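Local coordinates for protein BugD (Bordetella pertussis Tohama I, PDB 2F5X) that serves as a periplasmic solute receptor that binds aspartic acid, probably for delivery to a tripartite tricarboxylate-type transporter, at residues Tyr14-Phe25 / Asp73-His81. Residues are numbered along the deposited sequence; the frame is centred on the assembly and turned at random.
Sequences YPERPVNMVVPF and DGYSILLMH. With ASP (aspartic acid), chain D.
Strands 19-23 and 76-81 pair in parallel as neighbours in the sheet of one lobe of this periplasmic binding protein, running from the packing around Tyr-75 to the aspartic acid site. Four backbone hydrogen bonds join them, the first Asn-20 N to Tyr-75 O, the last Leu-79 N to Val-22 O. On the face carrying Met-21 and Ile-77, covered by Leu-255 of helix 249-263, Ile-77 CG1 lies between its backbone N and carbonyl carbon (chi1 64°), and CD1 extends to Met-21 CE and Val-19 CG1. The Tyr-75 ring has a partner over each face: the Arg-17 guanidinium lies flat on one (planes 23° apart), and Tyr-14 CE1 sits toward the rim of the other, its ring oblique. Glu-16 N donates to Tyr-75 OH in the ring plane; Tyr-14 OH reaches Gly-74 O at 2.7 Å. Arg-17 NH2 also forms a long salt bridge with Asp-73 OD2 (3.6 Å), bridged by two waters. Phe-25 CE2 meets selenomethionine Met-80 SE (3.6 Å, Met-aromatic) and His-81 NE2 (3.3 Å), the two rings barely overlapping. The ligand CA lies over one Phe-25 face. His-81 ND1 accepts from Gly-83 N, consistent with a neutral imidazole whose NE2 proton goes to ligand OD2 (2.7 Å) in a bent bond (141°).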
ATOM      1  N   TYR A  14      -0.779 -21.355 -21.986  1.00 20.38           N
ATOM      2  CA  TYR A  14      -0.501 -20.521 -20.774  1.00 20.08           C
ATOM      3  C   TYR A  14      -1.560 -20.712 -19.669  1.00 20.85           C
ATOM      4  O   TYR A  14      -2.754 -20.697 -19.960  1.00 21.68           O
ATOM      5  CB  TYR A  14      -0.413 -19.032 -21.156  1.00 19.76           C
ATOM      6  CG  TYR A  14      -0.280 -18.144 -19.940  1.00 18.67           C
ATOM      7  CD1 TYR A  14       0.970 -17.848 -19.403  1.00 18.66           C
ATOM      8  CD2 TYR A  14      -1.411 -17.625 -19.304  1.00 18.77           C
ATOM      9  CE1 TYR A  14       1.094 -17.057 -18.268  1.00 17.06           C
ATOM     10  CE2 TYR A  14      -1.297 -16.834 -18.166  1.00 16.97           C
ATOM     11  CZ  TYR A  14      -0.045 -16.552 -17.660  1.00 16.39           C
ATOM     12  OH  TYR A  14       0.061 -15.772 -16.538  1.00 15.94           O
ATOM     13  N   PRO A  15      -1.153 -20.856 -18.404  1.00 21.21           N
ATOM     14  CA  PRO A  15       0.247 -20.998 -17.986  1.00 21.68           C
ATOM     15  C   PRO A  15       0.679 -22.461 -17.933  1.00 22.32           C
ATOM     16  O   PRO A  15      -0.101 -23.330 -17.521  1.00 22.17           O
ATOM     17  CB  PRO A  15       0.238 -20.407 -16.574  1.00 21.52           C
ATOM     18  CG  PRO A  15      -1.143 -20.705 -16.054  1.00 21.73           C
ATOM     19  CD  PRO A  15      -2.066 -20.831 -17.246  1.00 21.54           C
ATOM     20  N   GLU A  16       1.913 -22.724 -18.341  1.00 22.86           N
ATOM     21  CA  GLU A  16       2.422 -24.093 -18.365  1.00 24.18           C
ATOM     22  C   GLU A  16       3.443 -24.343 -17.259  1.00 23.94           C
ATOM     23  O   GLU A  16       3.973 -25.452 -17.128  1.00 24.44           O
ATOM     24  CB  GLU A  16       2.987 -24.444 -19.747  1.00 24.91           C
ATOM     25  CG  GLU A  16       4.149 -23.581 -20.216  1.00 27.80           C
ATOM     26  CD  GLU A  16       4.563 -23.885 -21.646  1.00 32.03           C
ATOM     27  OE1 GLU A  16       3.698 -23.852 -22.552  1.00 33.67           O
ATOM     28  OE2 GLU A  16       5.763 -24.160 -21.868  1.00 35.03           O
ATOM     29  N   ARG A  17       3.700 -23.301 -16.468  1.00 23.43           N
ATOM     30  CA  ARG A  17       4.557 -23.370 -15.290  1.00 23.13           C
ATOM     31  C   ARG A  17       4.116 -22.266 -14.315  1.00 22.14           C
ATOM     32  O   ARG A  17       3.322 -21.395 -14.688  1.00 22.03           O
ATOM     33  CB  ARG A  17       6.042 -23.228 -15.674  1.00 23.41           C
ATOM     34  CG  ARG A  17       6.436 -21.876 -16.243  1.00 25.16           C
ATOM     35  CD  ARG A  17       7.814 -21.854 -16.882  1.00 28.42           C
ATOM     36  NE  ARG A  17       8.226 -20.500 -17.256  1.00 31.13           N
ATOM     37  CZ  ARG A  17       8.290 -20.049 -18.505  1.00 32.30           C
ATOM     38  NH1 ARG A  17       7.962 -20.831 -19.525  1.00 34.07           N
ATOM     39  NH2 ARG A  17       8.678 -18.803 -18.737  1.00 33.33           N
ATOM     40  N   PRO A  18       4.594 -22.303 -13.071  1.00 21.28           N
ATOM     41  CA  PRO A  18       4.195 -21.291 -12.082  1.00 20.09           C
ATOM     42  C   PRO A  18       4.422 -19.841 -12.529  1.00 19.05           C
ATOM     43  O   PRO A  18       5.360 -19.540 -13.275  1.00 18.64           O
ATOM     44  CB  PRO A  18       5.059 -21.638 -10.867  1.00 20.54           C
ATOM     45  CG  PRO A  18       5.276 -23.118 -11.009  1.00 20.74           C
ATOM     46  CD  PRO A  18       5.502 -23.310 -12.483  1.00 21.21           C
ATOM     47  N   VAL A  19       3.528 -18.969 -12.075  1.00 17.39           N
ATOM     48  CA  VAL A  19       3.580 -17.535 -12.369  1.00 16.07           C
ATOM     49  C   VAL A  19       4.171 -16.817 -11.166  1.00 16.00           C
ATOM     50  O   VAL A  19       3.698 -16.997 -10.038  1.00 15.39           O
ATOM     51  CB  VAL A  19       2.172 -16.984 -12.664  1.00 16.06           C
ATOM     52  CG1 VAL A  19       2.185 -15.456 -12.818  1.00 14.92           C
ATOM     53  CG2 VAL A  19       1.594 -17.637 -13.915  1.00 16.65           C
ATOM     54  N   ASN A  20       5.200 -16.009 -11.412  1.00 15.46           N
ATOM     55  CA  ASN A  20       5.816 -15.212 -10.346  1.00 15.88           C
ATOM     56  C   ASN A  20       5.092 -13.900 -10.164  1.00 15.03           C
ATOM     57  O   ASN A  20       4.911 -13.151 -11.132  1.00 14.50           O
ATOM     58  CB  ASN A  20       7.287 -14.941 -10.646  1.00 16.04           C
ATOM     59  CG  ASN A  20       8.118 -16.216 -10.715  1.00 18.93           C
ATOM     60  OD1 ASN A  20       8.922 -16.400 -11.636  1.00 23.63           O
ATOM     61  ND2 ASN A  20       7.932 -17.098  -9.742  1.00 20.36           N
HETATM   62  N   MSE A  21       4.682 -13.636  -8.922  1.00 14.21           N
HETATM   63  CA  MSE A  21       4.015 -12.390  -8.570  1.00 14.03           C
HETATM   64  C   MSE A  21       4.972 -11.578  -7.710  1.00 13.25           C
HETATM   65  O   MSE A  21       5.296 -11.963  -6.587  1.00 13.57           O
HETATM   66  CB  MSE A  21       2.713 -12.674  -7.819  1.00 14.76           C
HETATM   67  CG  MSE A  21       2.212 -11.516  -6.953  1.00 16.91           C
HETATM   68 SE   MSE A  21       0.426 -11.826  -6.263  1.00 23.57          SE
HETATM   69  CE  MSE A  21      -0.235 -11.655  -7.850  1.00 10.64           C
ATOM     70  N   VAL A  22       5.441 -10.464  -8.254  1.00 11.94           N
ATOM     71  CA  VAL A  22       6.379  -9.602  -7.540  1.00 10.90           C
ATOM     72  C   VAL A  22       5.631  -8.624  -6.641  1.00 10.28           C
ATOM     73  O   VAL A  22       4.737  -7.902  -7.095  1.00 10.20           O
ATOM     74  CB  VAL A  22       7.291  -8.837  -8.539  1.00 10.91           C
ATOM     75  CG1 VAL A  22       8.181  -7.783  -7.831  1.00 11.25           C
ATOM     76  CG2 VAL A  22       8.123  -9.838  -9.370  1.00 11.81           C
ATOM     77  N   VAL A  23       6.019  -8.616  -5.369  1.00  9.32           N
ATOM     78  CA  VAL A  23       5.548  -7.655  -4.376  1.00  8.96           C
ATOM     79  C   VAL A  23       6.757  -6.772  -4.049  1.00  8.52           C
ATOM     80  O   VAL A  23       7.746  -7.279  -3.523  1.00  8.52           O
ATOM     81  CB  VAL A  23       5.082  -8.401  -3.101  1.00  8.80           C
ATOM     82  CG1 VAL A  23       4.860  -7.434  -1.934  1.00  8.66           C
ATOM     83  CG2 VAL A  23       3.815  -9.184  -3.391  1.00 10.05           C
ATOM     84  N   PRO A  24       6.734  -5.486  -4.411  1.00  8.49           N
ATOM     85  CA  PRO A  24       7.901  -4.609  -4.203  1.00  8.19           C
ATOM     86  C   PRO A  24       8.226  -4.199  -2.759  1.00  8.54           C
ATOM     87  O   PRO A  24       8.727  -3.091  -2.531  1.00  8.66           O
ATOM     88  CB  PRO A  24       7.544  -3.374  -5.041  1.00  7.89           C
ATOM     89  CG  PRO A  24       6.553  -3.920  -6.086  1.00  8.00           C
ATOM     90  CD  PRO A  24       5.682  -4.799  -5.184  1.00  8.36           C
ATOM     91  N   PHE A  25       7.973  -5.091  -1.803  1.00  8.39           N
ATOM     92  CA  PHE A  25       8.212  -4.816  -0.385  1.00  9.02           C
ATOM     93  C   PHE A  25       8.574  -6.080   0.355  1.00  8.95           C
ATOM     94  O   PHE A  25       8.319  -7.190  -0.123  1.00  9.14           O
ATOM     95  CB  PHE A  25       6.966  -4.203   0.263  1.00  8.63           C
ATOM     96  CG  PHE A  25       6.600  -2.862  -0.303  1.00  8.80           C
ATOM     97  CD1 PHE A  25       7.311  -1.720   0.069  1.00  9.03           C
ATOM     98  CD2 PHE A  25       5.570  -2.743  -1.220  1.00  9.17           C
ATOM     99  CE1 PHE A  25       6.996  -0.482  -0.471  1.00  9.04           C
ATOM    100  CE2 PHE A  25       5.238  -1.502  -1.762  1.00  9.79           C
ATOM    101  CZ  PHE A  25       5.949  -0.368  -1.384  1.00  8.68           C
ATOM    102  N   ASP A  73       5.842 -12.476 -20.978  1.00 15.40           N
ATOM    103  CA  ASP A  73       5.288 -13.792 -21.285  1.00 15.85           C
ATOM    104  C   ASP A  73       4.164 -14.239 -20.353  1.00 15.73           C
ATOM    105  O   ASP A  73       3.599 -15.324 -20.541  1.00 16.46           O
ATOM    106  CB  ASP A  73       6.398 -14.853 -21.343  1.00 16.36           C
ATOM    107  CG  ASP A  73       7.235 -14.908 -20.081  1.00 17.27           C
ATOM    108  OD1 ASP A  73       6.822 -14.361 -19.027  1.00 16.26           O
ATOM    109  OD2 ASP A  73       8.333 -15.506 -20.054  1.00 19.41           O
ATOM    110  N   GLY A  74       3.848 -13.414 -19.354  1.00 15.10           N
ATOM    111  CA  GLY A  74       2.814 -13.741 -18.385  1.00 14.54           C
ATOM    112  C   GLY A  74       3.317 -14.482 -17.155  1.00 14.48           C
ATOM    113  O   GLY A  74       2.544 -14.756 -16.229  1.00 14.19           O
ATOM    114  N   TYR A  75       4.605 -14.807 -17.135  1.00 14.50           N
ATOM    115  CA  TYR A  75       5.180 -15.522 -15.990  1.00 14.78           C
ATOM    116  C   TYR A  75       5.806 -14.596 -14.947  1.00 14.35           C
ATOM    117  O   TYR A  75       6.264 -15.050 -13.903  1.00 14.41           O
ATOM    118  CB  TYR A  75       6.140 -16.629 -16.452  1.00 15.25           C
ATOM    119  CG  TYR A  75       5.412 -17.671 -17.274  1.00 16.25           C
ATOM    120  CD1 TYR A  75       4.571 -18.610 -16.662  1.00 16.61           C
ATOM    121  CD2 TYR A  75       5.522 -17.692 -18.660  1.00 17.22           C
ATOM    122  CE1 TYR A  75       3.878 -19.562 -17.417  1.00 17.94           C
ATOM    123  CE2 TYR A  75       4.836 -18.634 -19.424  1.00 17.63           C
ATOM    124  CZ  TYR A  75       4.017 -19.564 -18.797  1.00 18.56           C
ATOM    125  OH  TYR A  75       3.340 -20.490 -19.555  1.00 18.29           O
ATOM    126  N   SER A  76       5.797 -13.296 -15.234  1.00 14.66           N
ATOM    127  CA  SER A  76       6.151 -12.280 -14.248  1.00 14.36           C
ATOM    128  C   SER A  76       5.054 -11.234 -14.203  1.00 13.69           C
ATOM    129  O   SER A  76       4.790 -10.552 -15.198  1.00 13.34           O
ATOM    130  CB  SER A  76       7.482 -11.613 -14.588  1.00 14.69           C
ATOM    131  OG  SER A  76       8.516 -12.574 -14.678  1.00 16.99           O
ATOM    132  N   ILE A  77       4.412 -11.117 -13.049  1.00 12.49           N
ATOM    133  CA  ILE A  77       3.370 -10.111 -12.861  1.00 11.95           C
ATOM    134  C   ILE A  77       3.647  -9.292 -11.613  1.00 11.22           C
ATOM    135  O   ILE A  77       4.431  -9.708 -10.745  1.00 11.56           O
ATOM    136  CB  ILE A  77       1.949 -10.745 -12.842  1.00 12.42           C
ATOM    137  CG1 ILE A  77       1.777 -11.688 -11.646  1.00 12.76           C
ATOM    138  CG2 ILE A  77       1.681 -11.468 -14.157  1.00 12.76           C
ATOM    139  CD1 ILE A  77       0.366 -12.308 -11.529  1.00 13.86           C
ATOM    140  N   LEU A  78       3.021  -8.118 -11.540  1.00 10.25           N
ATOM    141  CA  LEU A  78       3.272  -7.186 -10.452  1.00  9.29           C
ATOM    142  C   LEU A  78       2.024  -7.029  -9.603  1.00  9.25           C
ATOM    143  O   LEU A  78       0.944  -6.817 -10.140  1.00  9.06           O
ATOM    144  CB  LEU A  78       3.664  -5.821 -11.032  1.00  8.97           C
ATOM    145  CG  LEU A  78       3.867  -4.676 -10.038  1.00  8.23           C
ATOM    146  CD1 LEU A  78       5.128  -4.926  -9.212  1.00  8.65           C
ATOM    147  CD2 LEU A  78       3.943  -3.345 -10.792  1.00  8.85           C
ATOM    148  N   LEU A  79       2.174  -7.140  -8.284  1.00  8.88           N
ATOM    149  CA  LEU A  79       1.124  -6.689  -7.378  1.00  9.34           C
ATOM    150  C   LEU A  79       1.665  -5.475  -6.650  1.00  8.92           C
ATOM    151  O   LEU A  79       2.626  -5.575  -5.885  1.00  9.57           O
ATOM    152  CB  LEU A  79       0.690  -7.771  -6.380  1.00  9.97           C
ATOM    153  CG  LEU A  79      -0.444  -7.248  -5.471  1.00 11.90           C
ATOM    154  CD1 LEU A  79      -1.828  -7.260  -6.185  1.00 13.75           C
ATOM    155  CD2 LEU A  79      -0.492  -7.987  -4.160  1.00 16.10           C
HETATM  156  N   MSE A  80       1.066  -4.324  -6.914  1.00  8.43           N
HETATM  157  CA  MSE A  80       1.565  -3.073  -6.359  1.00  8.27           C
HETATM  158  C   MSE A  80       0.393  -2.169  -6.000  1.00  8.32           C
HETATM  159  O   MSE A  80      -0.688  -2.293  -6.568  1.00  8.84           O
HETATM  160  CB  MSE A  80       2.515  -2.400  -7.371  1.00  8.44           C
HETATM  161  CG  MSE A  80       3.207  -1.105  -6.894  1.00  8.83           C
HETATM  162 SE   MSE A  80       4.099  -1.240  -5.157  1.00  9.60          SE
HETATM  163  CE  MSE A  80       4.489   0.675  -4.926  1.00  8.47           C
ATOM    164  N   HIS A  81       0.627  -1.259  -5.063  1.00  7.91           N
ATOM    165  CA  HIS A  81      -0.415  -0.378  -4.564  1.00  7.46           C
ATOM    166  C   HIS A  81      -0.301   1.042  -5.113  1.00  7.55           C
ATOM    167  O   HIS A  81       0.470   1.285  -6.050  1.00  7.75           O
ATOM    168  CB  HIS A  81      -0.462  -0.421  -3.031  1.00  7.49           C
ATOM    169  CG  HIS A  81       0.797   0.028  -2.351  1.00  8.05           C
ATOM    170  ND1 HIS A  81       1.459   1.194  -2.682  1.00  8.03           N
ATOM    171  CD2 HIS A  81       1.488  -0.518  -1.322  1.00  8.78           C
ATOM    172  CE1 HIS A  81       2.502   1.347  -1.884  1.00  7.97           C
ATOM    173  NE2 HIS A  81       2.543   0.320  -1.050  1.00  8.19           N
TER
HETATM  174  N   ASP D 901       2.645  -1.732   1.307  1.00  7.83           N
HETATM  175  CA  ASP D 901       4.059  -1.706   1.785  1.00  7.79           C
HETATM  176  C   ASP D 901       4.513  -3.072   2.278  1.00  8.12           C
HETATM  177  O   ASP D 901       5.453  -3.172   3.089  1.00  8.63           O
HETATM  178  CB  ASP D 901       4.230  -0.675   2.892  1.00  7.59           C
HETATM  179  CG  ASP D 901       4.030   0.736   2.401  1.00  7.57           C
HETATM  180  OD1 ASP D 901       3.924   1.642   3.260  1.00  7.40           O
HETATM  181  OD2 ASP D 901       3.970   1.023   1.177  1.00  8.41           O
HETATM  182  OXT ASP D 901       3.921  -4.068   1.857  1.00  8.21           O
HETATM  183  O   HOH W   1       9.973 -16.253 -17.920  1.00 40.03           O
HETATM  184  O   HOH W   2       7.990 -17.859 -21.673  1.00 55.92           O
HETATM  185  O   HOH W   3       9.233 -15.617 -14.554  1.00 34.87           O